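Ethylbenzene dehydrogenase alpha-subunit (Aromatoleum aromaticum, PDB 2IVF) is the molybdenum-bearing subunit of a molybdopterin oxidoreductase, holding two guanine dinucleotide forms of the pterin cofactor and an iron/sulfur cluster. Local coordinates at residues R322-P332 with L374-E383; V435-I444 with E458-S468. All coordinates share one frame; numbering follows the deposited sequence.

Interaction 1: R322-P332 with L374-E383; sequences RQFVCEQTDLP and LKLDFMPALE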
# COMPACT_ATOMS: atom_id res chain seq x y z
N ARG A 322 -23.80 22.61 -26.40
CA ARG A 322 -23.88 24.05 -26.53
C ARG A 322 -24.62 24.69 -25.37
O ARG A 322 -24.18 25.71 -24.83
CB ARG A 322 -24.56 24.44 -27.85
CG ARG A 322 -24.63 25.92 -28.11
CD ARG A 322 -25.22 26.25 -29.50
NE ARG A 322 -24.29 25.84 -30.55
CZ ARG A 322 -23.39 26.63 -31.13
NH1 ARG A 322 -23.29 27.91 -30.81
NH2 ARG A 322 -22.60 26.12 -32.05
N GLN A 323 -25.75 24.10 -25.00
CA GLN A 323 -26.58 24.68 -23.94
C GLN A 323 -25.85 24.75 -22.59
O GLN A 323 -25.87 25.76 -21.90
CB GLN A 323 -27.85 23.85 -23.84
CG GLN A 323 -28.98 24.48 -23.04
CD GLN A 323 -30.34 23.98 -23.50
OE1 GLN A 323 -30.47 23.31 -24.55
NE2 GLN A 323 -31.37 24.29 -22.72
N PHE A 324 -25.19 23.66 -22.24
CA PHE A 324 -24.44 23.53 -21.00
C PHE A 324 -23.31 24.54 -20.98
O PHE A 324 -23.09 25.21 -19.97
CB PHE A 324 -23.88 22.11 -20.90
CG PHE A 324 -23.17 21.80 -19.60
CD1 PHE A 324 -21.84 22.16 -19.39
CD2 PHE A 324 -23.83 21.10 -18.59
CE1 PHE A 324 -21.19 21.87 -18.19
CE2 PHE A 324 -23.18 20.78 -17.40
CZ PHE A 324 -21.86 21.15 -17.20
N VAL A 325 -22.58 24.62 -22.09
CA VAL A 325 -21.47 25.58 -22.20
C VAL A 325 -21.96 27.01 -22.02
O VAL A 325 -21.40 27.81 -21.27
CB VAL A 325 -20.74 25.35 -23.53
CG1 VAL A 325 -20.13 26.61 -24.11
CG2 VAL A 325 -19.70 24.25 -23.34
N CYS A 326 -23.05 27.32 -22.67
CA CYS A 326 -23.62 28.66 -22.63
C CYS A 326 -24.13 29.02 -21.26
O CYS A 326 -24.12 30.17 -20.87
CB CYS A 326 -24.72 28.75 -23.67
SG CYS A 326 -24.05 28.97 -25.32
N GLU A 327 -24.56 28.03 -20.51
CA GLU A 327 -25.15 28.30 -19.20
C GLU A 327 -24.09 28.32 -18.10
O GLU A 327 -24.10 29.22 -17.24
CB GLU A 327 -26.24 27.26 -18.94
CG GLU A 327 -26.78 27.13 -17.54
CD GLU A 327 -27.67 25.89 -17.45
OE1 GLU A 327 -28.81 25.96 -17.98
OE2 GLU A 327 -27.22 24.86 -16.89
N GLN A 328 -23.19 27.35 -18.13
CA GLN A 328 -22.37 27.01 -16.99
C GLN A 328 -21.05 27.74 -16.96
O GLN A 328 -20.43 27.80 -15.92
CB GLN A 328 -22.08 25.50 -16.95
CG GLN A 328 -23.27 24.59 -16.71
CD GLN A 328 -23.74 24.63 -15.27
OE1 GLN A 328 -22.95 24.44 -14.36
NE2 GLN A 328 -25.02 24.91 -15.06
N THR A 329 -20.62 28.29 -18.10
CA THR A 329 -19.24 28.72 -18.24
C THR A 329 -19.11 30.12 -18.82
O THR A 329 -20.09 30.75 -19.19
CB THR A 329 -18.44 27.79 -19.17
OG1 THR A 329 -18.77 28.12 -20.53
CG2 THR A 329 -18.71 26.31 -18.89
N ASP A 330 -17.86 30.58 -18.85
CA ASP A 330 -17.54 31.88 -19.39
C ASP A 330 -17.36 31.82 -20.89
O ASP A 330 -17.10 32.85 -21.50
CB ASP A 330 -16.32 32.49 -18.69
CG ASP A 330 -15.02 31.75 -18.96
OD1 ASP A 330 -15.06 30.55 -19.34
OD2 ASP A 330 -13.94 32.40 -18.78
N LEU A 331 -17.52 30.64 -21.51
CA LEU A 331 -17.29 30.53 -22.94
C LEU A 331 -18.12 31.52 -23.79
O LEU A 331 -17.63 32.01 -24.79
CB LEU A 331 -17.45 29.08 -23.45
CG LEU A 331 -16.51 27.99 -22.91
CD1 LEU A 331 -16.51 26.82 -23.90
CD2 LEU A 331 -15.13 28.46 -22.62
N PRO A 332 -19.38 31.80 -23.42
CA PRO A 332 -20.09 32.86 -24.16
C PRO A 332 -19.86 34.31 -23.70
O PRO A 332 -20.46 35.20 -24.27
CB PRO A 332 -21.56 32.49 -23.95
CG PRO A 332 -21.56 31.92 -22.60
CD PRO A 332 -20.30 31.12 -22.47
N LEU A 374 -27.36 31.26 -13.28
CA LEU A 374 -26.84 30.76 -14.54
C LEU A 374 -27.96 30.47 -15.52
O LEU A 374 -27.72 30.11 -16.66
CB LEU A 374 -26.04 29.48 -14.32
CG LEU A 374 -24.84 29.52 -13.37
CD1 LEU A 374 -24.31 28.09 -13.18
CD2 LEU A 374 -23.75 30.45 -13.88
N LYS A 375 -29.20 30.60 -15.06
CA LYS A 375 -30.34 30.26 -15.87
C LYS A 375 -30.41 31.22 -17.06
O LYS A 375 -30.26 32.44 -16.90
CB LYS A 375 -31.60 30.34 -15.00
CG LYS A 375 -32.83 29.83 -15.68
CD LYS A 375 -34.04 29.89 -14.77
CE LYS A 375 -35.27 29.40 -15.51
NZ LYS A 375 -35.06 27.97 -15.80
N LEU A 376 -30.64 30.66 -18.24
CA LEU A 376 -30.67 31.42 -19.47
C LEU A 376 -32.11 31.57 -19.93
O LEU A 376 -32.90 30.63 -19.87
CB LEU A 376 -29.87 30.69 -20.56
CG LEU A 376 -28.36 30.55 -20.38
CD1 LEU A 376 -27.77 29.74 -21.51
CD2 LEU A 376 -27.65 31.89 -20.26
N ASP A 377 -32.42 32.74 -20.44
CA ASP A 377 -33.73 32.95 -21.07
C ASP A 377 -33.57 33.15 -22.58
O ASP A 377 -34.53 33.51 -23.26
CB ASP A 377 -34.50 34.06 -20.37
CG ASP A 377 -33.81 35.39 -20.42
OD1 ASP A 377 -32.74 35.51 -21.04
OD2 ASP A 377 -34.35 36.35 -19.82
N PHE A 378 -32.36 32.91 -23.09
CA PHE A 378 -32.09 32.90 -24.53
C PHE A 378 -30.75 32.22 -24.73
O PHE A 378 -30.02 32.05 -23.78
CB PHE A 378 -32.02 34.32 -25.07
CG PHE A 378 -30.73 35.02 -24.79
CD1 PHE A 378 -30.50 35.59 -23.56
CD2 PHE A 378 -29.75 35.10 -25.74
CE1 PHE A 378 -29.31 36.22 -23.29
CE2 PHE A 378 -28.57 35.74 -25.47
CZ PHE A 378 -28.34 36.29 -24.26
N MET A 379 -30.41 31.87 -25.96
CA MET A 379 -29.11 31.25 -26.23
C MET A 379 -28.07 32.29 -26.59
O MET A 379 -28.16 32.91 -27.64
CB MET A 379 -29.21 30.24 -27.36
CG MET A 379 -29.47 28.82 -26.91
SD MET A 379 -28.00 28.04 -26.21
CE MET A 379 -28.19 26.36 -26.84
N PRO A 380 -27.05 32.48 -25.74
CA PRO A 380 -25.97 33.40 -26.07
C PRO A 380 -25.21 32.97 -27.31
O PRO A 380 -25.13 31.78 -27.59
CB PRO A 380 -25.05 33.33 -24.84
CG PRO A 380 -25.86 32.73 -23.76
CD PRO A 380 -26.88 31.87 -24.41
N ALA A 381 -24.62 33.92 -28.01
CA ALA A 381 -23.68 33.63 -29.10
C ALA A 381 -22.49 32.88 -28.55
O ALA A 381 -22.08 33.11 -27.40
CB ALA A 381 -23.20 34.93 -29.78
N LEU A 382 -21.93 31.99 -29.36
CA LEU A 382 -20.63 31.39 -29.09
C LEU A 382 -19.69 31.83 -30.20
O LEU A 382 -18.73 32.57 -29.97
CB LEU A 382 -20.71 29.87 -29.01
CG LEU A 382 -21.23 29.32 -27.68
CD1 LEU A 382 -21.16 27.83 -27.70
CD2 LEU A 382 -20.45 29.87 -26.47
N GLU A 383 -19.98 31.39 -31.42
CA GLU A 383 -19.13 31.73 -32.54
C GLU A 383 -19.35 33.18 -32.92
O GLU A 383 -20.47 33.69 -32.88
CB GLU A 383 -19.40 30.80 -33.73
CG GLU A 383 -19.03 29.30 -33.47
CD GLU A 383 -20.14 28.50 -32.81
OE1 GLU A 383 -21.13 29.13 -32.38
OE2 GLU A 383 -20.02 27.23 -32.71
O HOH W 1 -25.15 29.92 -29.34
O HOH W 2 -25.50 31.66 -17.59
O HOH W 3 -30.77 27.70 -18.23
O HOH W 4 -22.46 35.29 -26.07
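In this molybdopterin oxidoreductase a loop wraps the short helix 322-328 and the turn that follows it: residues 374-383, lying between strands 365-369 and 385-389, place Leu376, Pro380 and Leu382 round Cys326. The thiol SG of Cys326 lies 3.7 Å from CG of Leu382, while its CB has CD of Pro380 and CD1 of Leu376 as neighbours. Leu382 also touches Val325 and Pro332; its CD1 meets CG1 of Val325 and its CD2 packs against Pro332, 3.8 Å from N. Pro332 rests its CB on CB of Pro380, at 3.7 Å. On the outer side Met379, bent at chi2 (-75°), turns back over the helix and brings CE to 3.7 Å from CA of Gln323.

Near the C-terminal end of the helix CG of Glu327 lies against O of Leu374, and CD1 of Leu374 meets NE2 of Gln328. OE2 of Glu327 accepts from NE2 of Gln328 on its anti side and makes a salt bridge with Lys802, while a water links OE1 to N of Leu376. Another water donates to O of Pro332 and O of Ala381, joining the segments.

Arg322, in the first turn of the helix, forms a salt bridge with Glu383. Its chain, extended as far as CD, bends at chi3 (-69°) and presents the guanidinium end-on, with CD1 of Leu382 over one face. NH1 donates to OE1 of Glu383 at 2.9 Å, in the guanidinium plane, and NH2 donates to OE2 at 2.9 Å, tilted from that plane; both oxygens use their syn lone pairs. A water accepts from NH1 of Arg322 and donates to O of Pro380 at 2.6 Å.

Interaction 2: V435-I444 with E458-S468; sequences VAKKRTCSYI and ERSLFLAMALS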
# COMPACT_ATOMS: atom_id res chain seq x y z
N VAL A 435 -15.87 11.26 -24.99
CA VAL A 435 -16.17 12.18 -23.90
C VAL A 435 -17.44 12.99 -24.20
O VAL A 435 -18.25 13.25 -23.31
CB VAL A 435 -14.97 13.14 -23.67
CG1 VAL A 435 -15.33 14.21 -22.68
CG2 VAL A 435 -13.76 12.34 -23.12
N ALA A 436 -17.60 13.41 -25.44
CA ALA A 436 -18.78 14.21 -25.85
C ALA A 436 -20.07 13.45 -25.74
O ALA A 436 -21.12 14.06 -25.63
CB ALA A 436 -18.63 14.74 -27.26
N LYS A 437 -20.02 12.12 -25.81
CA LYS A 437 -21.25 11.32 -25.85
C LYS A 437 -21.47 10.43 -24.64
O LYS A 437 -22.47 9.75 -24.56
CB LYS A 437 -21.21 10.44 -27.10
CG LYS A 437 -20.33 9.25 -26.99
CD LYS A 437 -20.65 8.17 -28.07
CE LYS A 437 -19.89 8.47 -29.34
NZ LYS A 437 -19.34 7.22 -30.02
N LYS A 438 -20.52 10.42 -23.70
CA LYS A 438 -20.55 9.51 -22.57
C LYS A 438 -20.56 10.27 -21.28
O LYS A 438 -19.86 11.27 -21.14
CB LYS A 438 -19.35 8.55 -22.57
CG LYS A 438 -19.43 7.55 -23.71
CD LYS A 438 -18.41 6.45 -23.56
CE LYS A 438 -18.32 5.60 -24.83
NZ LYS A 438 -19.70 5.22 -25.23
N ARG A 439 -21.39 9.79 -20.36
CA ARG A 439 -21.31 10.26 -18.99
C ARG A 439 -19.94 9.88 -18.40
O ARG A 439 -19.57 8.72 -18.30
CB ARG A 439 -22.45 9.66 -18.16
CG ARG A 439 -22.50 10.16 -16.75
CD ARG A 439 -22.94 11.66 -16.68
NE ARG A 439 -24.16 11.96 -17.42
CZ ARG A 439 -25.41 11.81 -16.97
NH1 ARG A 439 -25.67 11.34 -15.76
NH2 ARG A 439 -26.43 12.13 -17.76
N THR A 440 -19.20 10.90 -18.01
CA THR A 440 -17.78 10.77 -17.78
C THR A 440 -17.42 11.25 -16.37
O THR A 440 -17.85 12.30 -15.95
CB THR A 440 -16.98 11.56 -18.79
OG1 THR A 440 -17.24 11.05 -20.12
CG2 THR A 440 -15.46 11.57 -18.41
N CYS A 441 -16.70 10.40 -15.67
CA CYS A 441 -16.24 10.65 -14.32
C CYS A 441 -14.72 10.47 -14.43
O CYS A 441 -14.21 9.56 -15.14
CB CYS A 441 -16.82 9.64 -13.33
SG CYS A 441 -16.54 10.11 -11.60
N SER A 442 -14.00 11.33 -13.73
CA SER A 442 -12.58 11.24 -13.62
C SER A 442 -12.16 11.08 -12.16
O SER A 442 -12.88 11.45 -11.20
CB SER A 442 -11.93 12.52 -14.20
OG SER A 442 -12.34 12.75 -15.53
N TYR A 443 -10.98 10.51 -11.98
CA TYR A 443 -10.26 10.73 -10.73
C TYR A 443 -8.91 11.30 -11.07
O TYR A 443 -8.05 10.59 -11.57
CB TYR A 443 -10.08 9.46 -9.90
CG TYR A 443 -9.62 9.76 -8.48
CD1 TYR A 443 -8.25 9.86 -8.15
CD2 TYR A 443 -10.55 10.03 -7.49
CE1 TYR A 443 -7.87 10.17 -6.87
CE2 TYR A 443 -10.16 10.29 -6.21
CZ TYR A 443 -8.82 10.37 -5.90
OH TYR A 443 -8.42 10.74 -4.62
N ILE A 444 -8.79 12.59 -10.80
CA ILE A 444 -7.54 13.28 -10.82
C ILE A 444 -6.89 13.12 -9.46
O ILE A 444 -7.41 13.60 -8.45
CB ILE A 444 -7.74 14.80 -11.02
CG1 ILE A 444 -8.63 15.07 -12.24
CG2 ILE A 444 -6.37 15.47 -11.22
CD1 ILE A 444 -8.95 16.55 -12.43
N GLU A 458 -5.26 20.51 -15.24
CA GLU A 458 -6.61 20.43 -14.70
C GLU A 458 -7.57 21.36 -15.45
O GLU A 458 -8.65 20.96 -15.78
CB GLU A 458 -6.63 20.80 -13.20
CG GLU A 458 -6.00 19.73 -12.32
CD GLU A 458 -5.58 20.28 -10.96
OE1 GLU A 458 -6.26 21.21 -10.50
OE2 GLU A 458 -4.59 19.77 -10.37
N ARG A 459 -7.21 22.62 -15.67
CA ARG A 459 -8.11 23.50 -16.41
C ARG A 459 -8.50 22.89 -17.77
O ARG A 459 -9.64 23.01 -18.24
CB ARG A 459 -7.47 24.86 -16.59
CG ARG A 459 -7.35 25.59 -15.30
CD ARG A 459 -6.52 26.86 -15.49
NE ARG A 459 -7.16 27.81 -16.41
CZ ARG A 459 -6.53 28.76 -17.06
NH1 ARG A 459 -5.23 28.93 -16.91
NH2 ARG A 459 -7.21 29.57 -17.84
N SER A 460 -7.55 22.22 -18.40
CA SER A 460 -7.77 21.68 -19.73
C SER A 460 -8.73 20.51 -19.64
O SER A 460 -9.62 20.37 -20.47
CB SER A 460 -6.44 21.28 -20.36
OG SER A 460 -5.58 22.37 -20.46
N LEU A 461 -8.57 19.67 -18.62
CA LEU A 461 -9.52 18.56 -18.39
C LEU A 461 -10.91 19.13 -18.10
O LEU A 461 -11.89 18.70 -18.69
CB LEU A 461 -9.06 17.66 -17.23
CG LEU A 461 -9.91 16.45 -16.82
CD1 LEU A 461 -9.02 15.37 -16.08
CD2 LEU A 461 -11.09 16.87 -15.91
N PHE A 462 -11.01 20.14 -17.24
CA PHE A 462 -12.32 20.73 -17.01
C PHE A 462 -12.96 21.38 -18.22
O PHE A 462 -14.19 21.39 -18.34
CB PHE A 462 -12.27 21.68 -15.81
CG PHE A 462 -11.98 20.98 -14.54
CD1 PHE A 462 -12.72 19.88 -14.21
CD2 PHE A 462 -10.96 21.37 -13.69
CE1 PHE A 462 -12.48 19.15 -13.03
CE2 PHE A 462 -10.73 20.64 -12.51
CZ PHE A 462 -11.46 19.52 -12.21
N LEU A 463 -12.15 21.88 -19.15
CA LEU A 463 -12.68 22.44 -20.40
C LEU A 463 -13.34 21.35 -21.22
O LEU A 463 -14.42 21.54 -21.72
CB LEU A 463 -11.56 23.15 -21.19
CG LEU A 463 -11.99 23.66 -22.57
CD1 LEU A 463 -13.17 24.67 -22.44
CD2 LEU A 463 -10.77 24.27 -23.31
N ALA A 464 -12.72 20.17 -21.27
CA ALA A 464 -13.32 19.02 -21.97
C ALA A 464 -14.61 18.56 -21.29
O ALA A 464 -15.58 18.15 -21.96
CB ALA A 464 -12.28 17.86 -22.06
N MET A 465 -14.61 18.55 -19.95
CA MET A 465 -15.81 18.22 -19.19
C MET A 465 -16.90 19.26 -19.44
O MET A 465 -18.04 18.91 -19.57
CB MET A 465 -15.51 18.08 -17.70
CG MET A 465 -14.48 17.04 -17.41
SD MET A 465 -15.00 15.38 -18.08
CE MET A 465 -13.41 14.67 -18.47
N ALA A 466 -16.55 20.53 -19.48
CA ALA A 466 -17.53 21.57 -19.82
C ALA A 466 -18.18 21.38 -21.20
O ALA A 466 -19.42 21.52 -21.38
CB ALA A 466 -16.84 22.95 -19.78
N LEU A 467 -17.31 21.16 -22.18
CA LEU A 467 -17.73 21.08 -23.56
C LEU A 467 -18.63 19.86 -23.73
O LEU A 467 -19.47 19.88 -24.57
CB LEU A 467 -16.52 20.97 -24.49
CG LEU A 467 -15.75 22.27 -24.66
CD1 LEU A 467 -14.36 21.95 -25.30
CD2 LEU A 467 -16.56 23.33 -25.46
N SER A 468 -18.45 18.84 -22.89
CA SER A 468 -19.26 17.63 -22.97
C SER A 468 -20.42 17.61 -21.96
O SER A 468 -21.17 16.64 -21.90
CB SER A 468 -18.37 16.41 -22.79
OG SER A 468 -17.63 16.46 -21.57
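Strand 440-444 and helix 458-467 pack as two layers of an alpha/beta unit, the strand being an outermost one of a four-stranded parallel sheet and the helix running nearly antiparallel to it (166°), with 10.5 Å between the short axes. Thr440, Ser442 and Ile444, alternate residues of the strand, turn their side chains to the helix.

The apolar contacts gather at the C-terminal end of the strand. Ile444 and Leu461 meet tip to tip, CD1 of Ile444 lying 3.8 Å from CD1 of Leu461. The same Ile444 methyl approaches CZ of Phe462 obliquely at 3.9 Å, the ring being carried there by a chi1 of -65°, which sets CG opposite the carbonyl carbon. Trp307 of helix 303-316 also packs against Leu461 and Ala464.

Further back along the strand the methyl end of Met465 meets Thr440 and Ser442. Met465, bent at chi2 and chi3, crosses Thr440 at about a right angle and ends with CE 3.7 Å from CG2 of Thr440 and equally far from OG of Ser442.

Where helix 425-437 comes to its end, backbone and side chain pack closely: CB of Ser468 lies 3.2 Å from O of Val435, and its OG is 3.4 Å from CG1 of Val435. OG of Ser468 has O of Ala464 and OD1 of Asn470 both within reach for its one proton.

No hydrogen bond joins the two segments. Van der Waals contact, largely between buried residues and partly with backbone atoms, carries the interface, while OG1 of Thr440 bonds O of Lys438 at 2.8 Å from above the carbonyl plane and the Glu458 carboxylate turns to Ser448 and Gly227.

In the fold
Both contacts are largely buried and both lie in the molybdopterin oxidoreductase region, yet interaction 2 lies nearer the centre of the chain, its centre about 21 Å away against about 32 Å for interaction 1. Their centres are about 17 Å apart, and they touch where helix 322-328 packs near the C-terminal end of helix 454-467, CD1 of Phe324 lying 3.2 Å from O of Ala466 and CG2 of Val325 3.7 Å from CA of Leu467. Chemistry follows place. The outer contact, loop against helix, adds a salt bridge from a partly exposed arginine, and waters that bridge the segments; the inner one has no hydrogen bond or salt bridge across it and rests on van der Waals packing.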